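Local coordinates for cytosolic malate dehydrogenase (Trichomonas vaginalis, PDB 4UUO), which probably catalyses the NAD-dependent interconversion of malate and oxaloacetate as a member of the LDH/MDH superfamily, at residues E40-M45 against W68-E73; A82-S87 against G105-Q110; V190-H195 against D306-R311; N159-A164 against V179-N184. One frame throughout, in Å; residues are numbered along the deposited sequence.

In the fold
Contacts 1 and 2 lie in the NAD-binding Rossmann domain, contacts 3 and 4 in the C-terminal alpha/beta domain, on the other side of the chain's centre. Contacts 1 and 2 have centres about 12 Å apart and reach the same parallel sheet; both flank the predicted NAD site, Glu40 beside Gly10 and Ser87 beside Asn103. Contacts 3 and 4, centres about 11 Å apart, touch directly: strands 190-192 and 176-182 pair, Asp192 OD2 meets Trp182 NE1 at 3.0 Å, and Met161 packs on Thr193. Contact 4 includes Arg160, a predicted substrate residue. Centres of contacts 2 and 4 are about 24 Å apart, across the domain boundary.

Contact 1 of 4, residues E40-M45 against W68-E73; sequences EIPFGM and WTDKVE
Met45 reaches over to Trp68 and Asp70 with a side chain folded at both chi2 (-49°) and chi3 (-64°), which brings its methyl end against the six-membered part of the indole. CE lies 3.6 Å from Trp68 CE3, the thioether running at a slant to the tryptophan side chain. Further back along the same chain, Met45 SD rests 3.7 Å from Asp70 CB, and here the two side chains cross nearly perpendicularly. The backbones join beside this apolar patch: Glu40 N donates to Thr69 O over 3.1 Å, lying in the carbonyl plane, and Asp70 CA in turn points its hydrogen at Glu40 O, 3.3 Å away, a CA-H...O contact. The carboxylate of Glu40 leads away from Asp70, and its OE2 accepts from the backbone N of Ala12 in the glycine-rich loop predicted to bind NAD. Thr69 OG1 takes the N-H of Lys71 at 2.7 Å, an ST turn where strand 63-69 gives way to helix 72-76. The Glu40-Thr69 bond and the thioether-indole contact thus continue, past the end of strand 34-39, the backbone pairing of Thr69 with Leu38, while the acidic end of Glu40 is committed to the predicted nucleotide loop.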
loop_
_atom_site.group_PDB
_atom_site.type_symbol
_atom_site.label_atom_id
_atom_site.label_comp_id
_atom_site.label_asym_id
_atom_site.label_seq_id
_atom_site.Cartn_x
_atom_site.Cartn_y
_atom_site.Cartn_z
ATOM N N GLU A 40 11.283 5.346 14.271
ATOM C CA GLU A 40 10.184 5.043 15.181
ATOM C C GLU A 40 10.606 5.369 16.601
ATOM O O GLU A 40 11.789 5.357 16.914
ATOM C CB GLU A 40 9.763 3.570 15.085
ATOM C CG GLU A 40 8.526 3.312 14.241
ATOM C CD GLU A 40 7.274 3.984 14.785
ATOM O OE1 GLU A 40 7.187 4.205 16.010
ATOM O OE2 GLU A 40 6.372 4.297 13.980
ATOM N N ILE A 41 9.639 5.660 17.461
ATOM C CA ILE A 41 9.917 5.781 18.887
ATOM C C ILE A 41 10.097 4.364 19.460
ATOM O O ILE A 41 9.590 3.395 18.889
ATOM C CB ILE A 41 8.792 6.556 19.626
ATOM C CG1 ILE A 41 7.466 5.800 19.572
ATOM C CG2 ILE A 41 8.615 7.951 19.033
ATOM C CD1 ILE A 41 6.320 6.581 20.183
ATOM N N PRO A 42 10.858 4.235 20.564
ATOM C CA PRO A 42 11.187 2.943 21.183
ATOM C C PRO A 42 10.017 1.968 21.335
ATOM O O PRO A 42 10.221 0.754 21.228
ATOM C CB PRO A 42 11.723 3.362 22.549
ATOM C CG PRO A 42 12.429 4.637 22.246
ATOM C CD PRO A 42 11.611 5.335 21.194
ATOM N N PHE A 43 8.817 2.486 21.578
ATOM C CA PHE A 43 7.625 1.645 21.650
ATOM C C PHE A 43 7.331 0.988 20.302
ATOM O O PHE A 43 6.678 -0.053 20.244
ATOM C CB PHE A 43 6.405 2.458 22.097
ATOM C CG PHE A 43 6.516 3.031 23.485
ATOM C CD1 PHE A 43 6.257 2.244 24.600
ATOM C CD2 PHE A 43 6.857 4.366 23.674
ATOM C CE1 PHE A 43 6.351 2.771 25.880
ATOM C CE2 PHE A 43 6.947 4.901 24.950
ATOM C CZ PHE A 43 6.697 4.100 26.056
ATOM N N GLY A 44 7.816 1.602 19.221
ATOM C CA GLY A 44 7.523 1.129 17.878
ATOM C C GLY A 44 8.639 0.345 17.212
ATOM O O GLY A 44 8.456 -0.196 16.120
ATOM N N MET A 45 9.793 0.268 17.865
ATOM C CA MET A 45 10.951 -0.401 17.278
ATOM C C MET A 45 10.721 -1.883 16.996
ATOM O O MET A 45 11.298 -2.435 16.058
ATOM C CB MET A 45 12.171 -0.231 18.184
ATOM C CG MET A 45 12.703 1.189 18.208
ATOM S SD MET A 45 12.919 1.867 16.548
ATOM C CE MET A 45 14.173 0.779 15.901
ATOM N N TRP A 68 16.923 1.608 9.619
ATOM C CA TRP A 68 15.775 1.683 10.519
ATOM C C TRP A 68 16.245 1.819 11.956
ATOM O O TRP A 68 17.088 1.053 12.431
ATOM C CB TRP A 68 14.858 0.467 10.358
ATOM C CG TRP A 68 15.478 -0.845 10.724
ATOM C CD1 TRP A 68 16.371 -1.563 9.985
ATOM C CD2 TRP A 68 15.233 -1.610 11.913
ATOM N NE1 TRP A 68 16.705 -2.725 10.642
ATOM C CE2 TRP A 68 16.021 -2.779 11.825
ATOM C CE3 TRP A 68 14.429 -1.418 13.042
ATOM C CZ2 TRP A 68 16.027 -3.752 12.828
ATOM C CZ3 TRP A 68 14.435 -2.386 14.035
ATOM C CH2 TRP A 68 15.232 -3.539 13.921
ATOM N N THR A 69 15.696 2.807 12.649
ATOM C CA THR A 69 16.284 3.223 13.909
ATOM C C THR A 69 15.357 4.078 14.759
ATOM O O THR A 69 14.303 4.535 14.297
ATOM C CB THR A 69 17.585 4.013 13.656
ATOM O OG1 THR A 69 18.094 4.521 14.893
ATOM C CG2 THR A 69 17.323 5.172 12.712
ATOM N N ASP A 70 15.762 4.278 16.009
ATOM C CA ASP A 70 15.103 5.231 16.892
ATOM C C ASP A 70 16.005 6.444 17.135
ATOM O O ASP A 70 15.545 7.474 17.625
ATOM C CB ASP A 70 14.715 4.573 18.218
ATOM C CG ASP A 70 15.813 3.696 18.783
ATOM O OD1 ASP A 70 16.912 3.643 18.191
ATOM O OD2 ASP A 70 15.573 3.059 19.829
ATOM N N LYS A 71 17.286 6.303 16.788
ATOM C CA LYS A 71 18.257 7.397 16.856
ATOM C C LYS A 71 18.070 8.366 15.694
ATOM O O LYS A 71 18.105 7.956 14.533
ATOM C CB LYS A 71 19.689 6.853 16.846
ATOM C CG LYS A 71 20.215 6.387 18.198
ATOM C CD LYS A 71 19.747 4.985 18.545
ATOM C CE LYS A 71 20.364 4.498 19.850
ATOM N NZ LYS A 71 19.900 3.127 20.207
ATOM N N VAL A 72 17.893 9.649 15.997
ATOM C CA VAL A 72 17.559 10.622 14.958
ATOM C C VAL A 72 18.766 11.009 14.106
ATOM O O VAL A 72 18.608 11.351 12.936
ATOM C CB VAL A 72 16.918 11.909 15.552
ATOM C CG1 VAL A 72 15.789 11.542 16.507
ATOM C CG2 VAL A 72 17.951 12.770 16.250
ATOM N N GLU A 73 19.967 10.941 14.676
ATOM C CA GLU A 73 21.172 11.257 13.916
ATOM C C GLU A 73 21.378 10.217 12.822
ATOM O O GLU A 73 21.768 10.554 11.706
ATOM C CB GLU A 73 22.406 11.340 14.827
ATOM C CG GLU A 73 22.712 10.083 15.638
ATOM C CD GLU A 73 22.127 10.121 17.041
ATOM O OE1 GLU A 73 21.459 11.119 17.388
ATOM O OE2 GLU A 73 22.343 9.152 17.801
#

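Contact 2 of 4, residues A82-S87 against G105-Q110; sequences AFLVGS and GIFTVQ
Leu84 overlaps the rim of the Phe107 ring: CD1 sits 3.5 Å from CE1, at the edge and near the ring plane, and the two side chains lie alongside, pointing opposite ways. The other branch of the leucine, CD2, lies 3.3 Å from Gln110 OE1, an apolar methyl against an amide oxygen. That oxygen has a polar partner as well. A water donates to Gln110 OE1 at 2.9 Å and to Gly86 O at 2.8 Å, bridging the helix to the loop that follows the strand. Beyond CG the glutamine chain is extended (chi2 -169°), which carries its amide across to this water. Phe107 CZ also approaches Gly86 O, obliquely and at 3.6 Å, while Ser87 CB comes to another part of the ring edge beside CE2. Ile106, one turn before Gln110, packs its CD1 3.8 Å from Ser87 C. A weak Val85 N to Phe83 O bond closes an inverse gamma turn centred on Leu84, at the end of the strand. The contact lies inside the beta-alpha-beta unit of strand 81-84, helix 96-117 and strand 123-126. Val126 of the last strand touches both Leu84 and Phe107, and on the other flank of strand 81-84 the backbone of Phe83 bonds to Leu7 and Thr9 of the neighbouring strand 4-8 and the turn after it.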
loop_
_atom_site.group_PDB
_atom_site.type_symbol
_atom_site.label_atom_id
_atom_site.label_comp_id
_atom_site.label_asym_id
_atom_site.label_seq_id
_atom_site.Cartn_x
_atom_site.Cartn_y
_atom_site.Cartn_z
ATOM N N ALA A 82 12.430 14.013 3.463
ATOM C CA ALA A 82 11.948 13.640 4.786
ATOM C C ALA A 82 10.429 13.712 4.851
ATOM O O ALA A 82 9.833 14.777 4.667
ATOM C CB ALA A 82 12.564 14.532 5.851
ATOM N N PHE A 83 9.809 12.565 5.100
ATOM C CA PHE A 83 8.386 12.516 5.375
ATOM C C PHE A 83 8.190 12.528 6.882
ATOM O O PHE A 83 8.261 11.487 7.539
ATOM C CB PHE A 83 7.747 11.273 4.757
ATOM C CG PHE A 83 7.735 11.272 3.255
ATOM C CD1 PHE A 83 6.777 11.992 2.558
ATOM C CD2 PHE A 83 8.677 10.544 2.536
ATOM C CE1 PHE A 83 6.753 11.985 1.174
ATOM C CE2 PHE A 83 8.660 10.536 1.146
ATOM C CZ PHE A 83 7.697 11.261 0.466
ATOM N N LEU A 84 7.969 13.713 7.434
ATOM C CA LEU A 84 7.730 13.827 8.864
ATOM C C LEU A 84 6.286 13.410 9.183
ATOM O O LEU A 84 5.389 14.244 9.353
ATOM C CB LEU A 84 8.022 15.249 9.348
ATOM C CG LEU A 84 9.447 15.769 9.110
ATOM C CD1 LEU A 84 9.667 17.112 9.818
ATOM C CD2 LEU A 84 10.502 14.743 9.537
ATOM N N VAL A 85 6.079 12.099 9.257
ATOM C CA VAL A 85 4.759 11.539 9.507
ATOM C C VAL A 85 4.440 11.481 11.000
ATOM O O VAL A 85 3.358 11.889 11.433
ATOM C CB VAL A 85 4.634 10.120 8.914
ATOM C CG1 VAL A 85 3.282 9.533 9.246
ATOM C CG2 VAL A 85 4.878 10.141 7.406
ATOM N N GLY A 86 5.392 10.966 11.777
ATOM C CA GLY A 86 5.219 10.781 13.209
ATOM C C GLY A 86 4.954 12.076 13.950
ATOM O O GLY A 86 5.385 13.144 13.519
ATOM N N SER A 87 4.240 11.976 15.066
ATOM C CA SER A 87 3.881 13.139 15.873
ATOM C C SER A 87 3.190 12.697 17.161
ATOM O O SER A 87 2.962 11.508 17.382
ATOM C CB SER A 87 2.974 14.097 15.085
ATOM O OG SER A 87 1.664 13.577 14.930
ATOM N N GLY A 105 8.231 19.845 20.918
ATOM C CA GLY A 105 9.448 19.159 21.310
ATOM C C GLY A 105 9.909 18.172 20.257
ATOM O O GLY A 105 11.097 18.095 19.945
ATOM N N ILE A 106 8.965 17.416 19.705
ATOM C CA ILE A 106 9.271 16.474 18.635
ATOM C C ILE A 106 9.884 17.166 17.418
ATOM O O ILE A 106 10.926 16.745 16.916
ATOM C CB ILE A 106 8.015 15.714 18.187
ATOM C CG1 ILE A 106 7.488 14.845 19.326
ATOM C CG2 ILE A 106 8.301 14.871 16.952
ATOM C CD1 ILE A 106 6.175 14.165 19.015
ATOM N N PHE A 107 9.249 18.238 16.955
ATOM C CA PHE A 107 9.668 18.857 15.703
ATOM C C PHE A 107 10.808 19.877 15.838
ATOM O O PHE A 107 11.428 20.246 14.839
ATOM C CB PHE A 107 8.459 19.499 15.019
ATOM C CG PHE A 107 7.615 18.516 14.267
ATOM C CD1 PHE A 107 7.902 18.206 12.946
ATOM C CD2 PHE A 107 6.557 17.872 14.887
ATOM C CE1 PHE A 107 7.138 17.283 12.251
ATOM C CE2 PHE A 107 5.784 16.948 14.198
ATOM C CZ PHE A 107 6.078 16.653 12.879
ATOM N N THR A 108 11.101 20.329 17.050
ATOM C CA THR A 108 12.262 21.194 17.227
ATOM C C THR A 108 13.500 20.314 17.147
ATOM O O THR A 108 14.533 20.716 16.607
ATOM C CB THR A 108 12.233 21.987 18.565
ATOM O OG1 THR A 108 13.365 22.861 18.626
ATOM C CG2 THR A 108 12.259 21.066 19.775
ATOM N N VAL A 109 13.365 19.096 17.663
ATOM C CA VAL A 109 14.421 18.097 17.615
ATOM C C VAL A 109 14.678 17.648 16.177
ATOM O O VAL A 109 15.826 17.590 15.734
ATOM C CB VAL A 109 14.062 16.882 18.494
ATOM C CG1 VAL A 109 14.895 15.666 18.113
ATOM C CG2 VAL A 109 14.222 17.234 19.972
ATOM N N GLN A 110 13.600 17.355 15.450
ATOM C CA GLN A 110 13.694 16.904 14.064
ATOM C C GLN A 110 14.082 18.028 13.109
ATOM O O GLN A 110 14.741 17.789 12.094
ATOM C CB GLN A 110 12.372 16.277 13.618
ATOM C CG GLN A 110 12.057 14.988 14.353
ATOM C CD GLN A 110 10.910 14.222 13.738
ATOM O OE1 GLN A 110 10.264 14.691 12.804
ATOM N NE2 GLN A 110 10.653 13.030 14.260
HETATM O O HOH W 1 7.783 13.356 12.174
#

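Contact 3 of 4, residues V190-H195 against D306-R311; sequences VPDTTH and DWVKGR
Strand 190-192 and the start of helix 306-329 run nearly antiparallel, their short axes 154° apart in direction and 9.2 Å apart at closest approach. CA atoms are nearest for Val190 with Arg311 and for Asp192 with Val308. Both Val190 methyls rest on Arg311 CB, CG2 at 3.6 Å from it, and CG1 also lies obliquely beside Trp307 CZ3. Trp307 CG is anti to the backbone N (chi1 -177°), sending the indole toward the strand, where Pro191 O meets its edge in plane, 3.4 Å from CH2. Arg311 CG sits 3.8 Å above the centre of one indole face, and the chain bends at chi2, the guanidinium also turning a face to Trp307 CZ2. Pro191 CD approaches this guanidinium obliquely. At the other end of the contact Val308 CG2 abuts Asp192 OD1 at 3.7 Å. Asp192 OD1 receives Thr194 OG1 at 2.8 Å on its syn lone pair, and Thr194 N from above the carboxylate plane, the latter closing an Asx turn; Asp192 OD2 is bonded to Trp182 NE1. Strand 190-192, an outer strand of its sheet within this chain, pairs with strand 176-182, and the start of helix 306-329 packs against this sheet margin; helix 213-235 closes in beside it, with Glu217 touching both Thr194 and Trp307.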
loop_
_atom_site.group_PDB
_atom_site.type_symbol
_atom_site.label_atom_id
_atom_site.label_comp_id
_atom_site.label_asym_id
_atom_site.label_seq_id
_atom_site.Cartn_x
_atom_site.Cartn_y
_atom_site.Cartn_z
ATOM N N VAL A 190 -9.203 25.963 2.661
ATOM C CA VAL A 190 -10.132 26.553 1.708
ATOM C C VAL A 190 -10.213 25.727 0.425
ATOM O O VAL A 190 -9.304 25.781 -0.405
ATOM C CB VAL A 190 -9.730 28.005 1.358
ATOM C CG1 VAL A 190 -10.796 28.662 0.494
ATOM C CG2 VAL A 190 -9.483 28.817 2.626
ATOM N N PRO A 191 -11.299 24.945 0.265
ATOM C CA PRO A 191 -11.518 24.225 -0.993
ATOM C C PRO A 191 -11.922 25.193 -2.094
ATOM O O PRO A 191 -13.088 25.577 -2.172
ATOM C CB PRO A 191 -12.663 23.254 -0.659
ATOM C CG PRO A 191 -12.745 23.230 0.840
ATOM C CD PRO A 191 -12.320 24.600 1.268
ATOM N N ASP A 192 -10.965 25.585 -2.928
ATOM C CA ASP A 192 -11.207 26.594 -3.954
ATOM C C ASP A 192 -11.499 25.949 -5.308
ATOM O O ASP A 192 -10.632 25.313 -5.910
ATOM C CB ASP A 192 -10.005 27.541 -4.053
ATOM C CG ASP A 192 -10.245 28.703 -4.995
ATOM O OD1 ASP A 192 -11.392 28.886 -5.452
ATOM O OD2 ASP A 192 -9.280 29.447 -5.269
ATOM N N THR A 193 -12.730 26.128 -5.777
ATOM C CA THR A 193 -13.184 25.514 -7.018
ATOM C C THR A 193 -13.590 26.546 -8.049
ATOM O O THR A 193 -14.429 26.270 -8.902
ATOM C CB THR A 193 -14.388 24.587 -6.780
ATOM O OG1 THR A 193 -15.256 25.175 -5.802
ATOM C CG2 THR A 193 -13.927 23.230 -6.289
ATOM N N THR A 194 -13.002 27.735 -7.971
ATOM C CA THR A 194 -13.400 28.826 -8.857
ATOM C C THR A 194 -12.467 28.963 -10.056
ATOM O O THR A 194 -12.705 29.770 -10.950
ATOM C CB THR A 194 -13.451 30.154 -8.098
ATOM O OG1 THR A 194 -12.133 30.510 -7.665
ATOM C CG2 THR A 194 -14.354 30.020 -6.887
ATOM N N HIS A 195 -11.408 28.164 -10.067
ATOM C CA HIS A 195 -10.477 28.135 -11.186
ATOM C C HIS A 195 -10.478 26.759 -11.834
ATOM O O HIS A 195 -9.755 26.516 -12.799
ATOM C CB HIS A 195 -9.062 28.485 -10.728
ATOM C CG HIS A 195 -9.017 29.358 -9.514
ATOM N ND1 HIS A 195 -9.134 30.731 -9.578
ATOM C CD2 HIS A 195 -8.862 29.053 -8.204
ATOM C CE1 HIS A 195 -9.056 31.232 -8.359
ATOM N NE2 HIS A 195 -8.890 30.235 -7.506
ATOM N N ASP A 306 -15.434 36.963 -2.847
ATOM C CA ASP A 306 -15.576 37.369 -1.453
ATOM C C ASP A 306 -15.615 36.168 -0.516
ATOM O O ASP A 306 -15.333 36.295 0.676
ATOM C CB ASP A 306 -16.836 38.221 -1.269
ATOM C CG ASP A 306 -16.762 39.551 -2.008
ATOM O OD1 ASP A 306 -15.959 39.667 -2.959
ATOM O OD2 ASP A 306 -17.512 40.482 -1.640
ATOM N N TRP A 307 -15.969 35.004 -1.053
ATOM C CA TRP A 307 -15.954 33.782 -0.260
ATOM C C TRP A 307 -14.516 33.338 -0.025
ATOM O O TRP A 307 -14.107 33.130 1.116
ATOM C CB TRP A 307 -16.754 32.666 -0.940
ATOM C CG TRP A 307 -16.821 31.397 -0.127
ATOM C CD1 TRP A 307 -17.614 31.162 0.963
ATOM C CD2 TRP A 307 -16.067 30.192 -0.342
ATOM N NE1 TRP A 307 -17.400 29.889 1.439
ATOM C CE2 TRP A 307 -16.458 29.273 0.658
ATOM C CE3 TRP A 307 -15.104 29.803 -1.279
ATOM C CZ2 TRP A 307 -15.917 27.988 0.745
ATOM C CZ3 TRP A 307 -14.568 28.525 -1.189
ATOM C CH2 TRP A 307 -14.977 27.634 -0.185
ATOM N N VAL A 308 -13.755 33.210 -1.109
ATOM C CA VAL A 308 -12.369 32.759 -1.035
ATOM C C VAL A 308 -11.532 33.668 -0.139
ATOM O O VAL A 308 -10.810 33.193 0.743
ATOM C CB VAL A 308 -11.729 32.690 -2.434
ATOM C CG1 VAL A 308 -10.274 32.278 -2.335
ATOM C CG2 VAL A 308 -12.495 31.713 -3.312
ATOM N N LYS A 309 -11.648 34.977 -0.356
ATOM C CA LYS A 309 -10.906 35.960 0.429
ATOM C C LYS A 309 -11.260 35.902 1.920
ATOM O O LYS A 309 -10.375 35.929 2.776
ATOM C CB LYS A 309 -11.151 37.370 -0.120
ATOM C CG LYS A 309 -10.526 37.625 -1.489
ATOM C CD LYS A 309 -10.934 38.982 -2.055
ATOM C CE LYS A 309 -10.223 39.272 -3.375
ATOM N NZ LYS A 309 -10.698 40.518 -4.059
ATOM N N GLY A 310 -12.550 35.813 2.229
ATOM C CA GLY A 310 -12.995 35.744 3.611
ATOM C C GLY A 310 -12.532 34.468 4.283
ATOM O O GLY A 310 -12.311 34.434 5.493
ATOM N N ARG A 311 -12.386 33.415 3.480
ATOM C CA ARG A 311 -11.900 32.122 3.950
ATOM C C ARG A 311 -10.388 32.143 4.188
ATOM O O ARG A 311 -9.866 31.359 4.980
ATOM C CB ARG A 311 -12.258 31.019 2.947
ATOM C CG ARG A 311 -13.716 30.581 2.967
ATOM C CD ARG A 311 -14.124 30.058 4.338
ATOM N NE ARG A 311 -15.175 29.043 4.258
ATOM C CZ ARG A 311 -14.951 27.730 4.217
ATOM N NH1 ARG A 311 -13.708 27.261 4.246
ATOM N NH2 ARG A 311 -15.970 26.883 4.146
#

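Contact 4 of 4, residues N159-A164 against V179-N184; sequences NRMVGA and VCIWGN
Helix 155-169, which carries the predicted substrate residue Arg160, packs on strand 176-182 of the C-terminal domain through Met161 and Val162. Met161 stretches toward the strand with chi2 near 177° and then turns at chi3 (60°), placing SD by Ile181 and CE by Val179, with Cys180 O near both. SD lies 3.6 Å from Ile181 CD1, the two side chains passing at a slant, and 3.8 Å from the backbone O of Cys180. CE comes round to Val179 CB at 3.7 Å, methionine and valine overlapping from opposite sides. One residue on, Val162 CG2 meets Val179 CG2 at 3.6 Å, these two side chains nearly perpendicular, and Val179 is thereby touched by both helix residues. Met161 is further enclosed by Phe220 and Ile224 of helix 213-235. On the neighbouring residues of the helix, Arg160 pairs through NH1 with Asp157, and Val162 packs on Ala59 of the second subunit. The side-chain contacts are apolar, and the Cys180 carbonyl is the polar atom that comes close to the thioether. The join therefore rests on dispersion and close fit rather than on directional bonds between the segments, on the same helix as Arg160.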
loop_
_atom_site.group_PDB
_atom_site.type_symbol
_atom_site.label_atom_id
_atom_site.label_comp_id
_atom_site.label_asym_id
_atom_site.label_seq_id
_atom_site.Cartn_x
_atom_site.Cartn_y
_atom_site.Cartn_z
ATOM N N ASN A 159 -6.566 16.180 -3.488
ATOM C CA ASN A 159 -7.025 15.021 -4.256
ATOM C C ASN A 159 -8.458 14.633 -3.913
ATOM O O ASN A 159 -9.185 14.115 -4.758
ATOM C CB ASN A 159 -6.105 13.817 -4.038
ATOM C CG ASN A 159 -4.686 14.068 -4.515
ATOM O OD1 ASN A 159 -4.431 14.999 -5.281
ATOM N ND2 ASN A 159 -3.754 13.235 -4.065
ATOM N N ARG A 160 -8.859 14.873 -2.669
ATOM C CA ARG A 160 -10.246 14.661 -2.262
ATOM C C ARG A 160 -11.187 15.550 -3.085
ATOM O O ARG A 160 -12.329 15.176 -3.347
ATOM C CB ARG A 160 -10.417 14.926 -0.757
ATOM C CG ARG A 160 -9.950 13.779 0.139
ATOM C CD ARG A 160 -9.762 14.217 1.591
ATOM N NE ARG A 160 -9.544 13.090 2.497
ATOM C CZ ARG A 160 -9.159 13.213 3.764
ATOM N NH1 ARG A 160 -8.935 14.414 4.278
ATOM N NH2 ARG A 160 -8.982 12.134 4.519
ATOM N N MET A 161 -10.694 16.716 -3.498
ATOM C CA MET A 161 -11.447 17.615 -4.371
ATOM C C MET A 161 -11.482 17.098 -5.804
ATOM O O MET A 161 -12.537 17.054 -6.430
ATOM C CB MET A 161 -10.848 19.023 -4.345
ATOM C CG MET A 161 -11.081 19.782 -3.049
ATOM S SD MET A 161 -10.292 21.403 -3.047
ATOM C CE MET A 161 -11.083 22.191 -4.431
ATOM N N VAL A 162 -10.319 16.725 -6.326
ATOM C CA VAL A 162 -10.232 16.141 -7.660
ATOM C C VAL A 162 -11.126 14.907 -7.773
ATOM O O VAL A 162 -11.937 14.800 -8.688
ATOM C CB VAL A 162 -8.780 15.762 -8.006
ATOM C CG1 VAL A 162 -8.738 14.840 -9.208
ATOM C CG2 VAL A 162 -7.953 17.012 -8.247
ATOM N N GLY A 163 -10.983 13.988 -6.824
ATOM C CA GLY A 163 -11.796 12.786 -6.788
ATOM C C GLY A 163 -13.291 13.050 -6.722
ATOM O O GLY A 163 -14.072 12.403 -7.419
ATOM N N ALA A 164 -13.689 14.005 -5.885
ATOM C CA ALA A 164 -15.102 14.328 -5.702
ATOM C C ALA A 164 -15.703 15.006 -6.936
ATOM O O ALA A 164 -16.852 14.739 -7.300
ATOM C CB ALA A 164 -15.287 15.209 -4.473
ATOM N N VAL A 179 -7.688 22.732 -9.197
ATOM C CA VAL A 179 -8.258 22.862 -7.863
ATOM C C VAL A 179 -7.124 23.226 -6.921
ATOM O O VAL A 179 -5.952 23.082 -7.279
ATOM C CB VAL A 179 -8.956 21.568 -7.379
ATOM C CG1 VAL A 179 -9.998 21.103 -8.392
ATOM C CG2 VAL A 179 -7.936 20.477 -7.108
ATOM N N CYS A 180 -7.458 23.706 -5.727
ATOM C CA CYS A 180 -6.431 23.984 -4.733
ATOM C C CYS A 180 -7.002 24.134 -3.334
ATOM O O CYS A 180 -8.161 24.506 -3.150
ATOM C CB CYS A 180 -5.639 25.247 -5.097
ATOM S SG CYS A 180 -6.623 26.769 -5.194
ATOM N N ILE A 181 -6.165 23.826 -2.351
ATOM C CA ILE A 181 -6.463 24.104 -0.961
ATOM C C ILE A 181 -5.622 25.306 -0.508
ATOM O O ILE A 181 -4.420 25.363 -0.787
ATOM C CB ILE A 181 -6.180 22.871 -0.066
ATOM C CG1 ILE A 181 -7.164 21.731 -0.376
ATOM C CG2 ILE A 181 -6.227 23.249 1.410
ATOM C CD1 ILE A 181 -8.608 21.998 0.062
ATOM N N TRP A 182 -6.261 26.270 0.159
ATOM C CA TRP A 182 -5.557 27.412 0.753
ATOM C C TRP A 182 -5.411 27.277 2.272
ATOM O O TRP A 182 -6.288 26.725 2.941
ATOM C CB TRP A 182 -6.285 28.729 0.468
ATOM C CG TRP A 182 -6.457 29.120 -0.969
ATOM C CD1 TRP A 182 -7.453 28.718 -1.813
ATOM C CD2 TRP A 182 -5.644 30.035 -1.718
ATOM N NE1 TRP A 182 -7.299 29.305 -3.045
ATOM C CE2 TRP A 182 -6.199 30.117 -3.014
ATOM C CE3 TRP A 182 -4.500 30.780 -1.424
ATOM C CZ2 TRP A 182 -5.646 30.921 -4.013
ATOM C CZ3 TRP A 182 -3.953 31.577 -2.420
ATOM C CH2 TRP A 182 -4.530 31.643 -3.697
ATOM N N GLY A 183 -4.312 27.805 2.810
ATOM C CA GLY A 183 -4.171 27.997 4.246
ATOM C C GLY A 183 -3.703 26.814 5.076
ATOM O O GLY A 183 -2.724 26.144 4.740
ATOM N N ASN A 184 -4.400 26.577 6.184
ATOM C CA ASN A 184 -4.069 25.489 7.095
ATOM C C ASN A 184 -4.515 24.138 6.535
ATOM O O ASN A 184 -5.453 24.070 5.743
ATOM C CB ASN A 184 -4.707 25.737 8.460
ATOM C CG ASN A 184 -4.062 24.918 9.566
ATOM O OD1 ASN A 184 -2.875 24.587 9.502
ATOM N ND2 ASN A 184 -4.845 24.585 10.587
#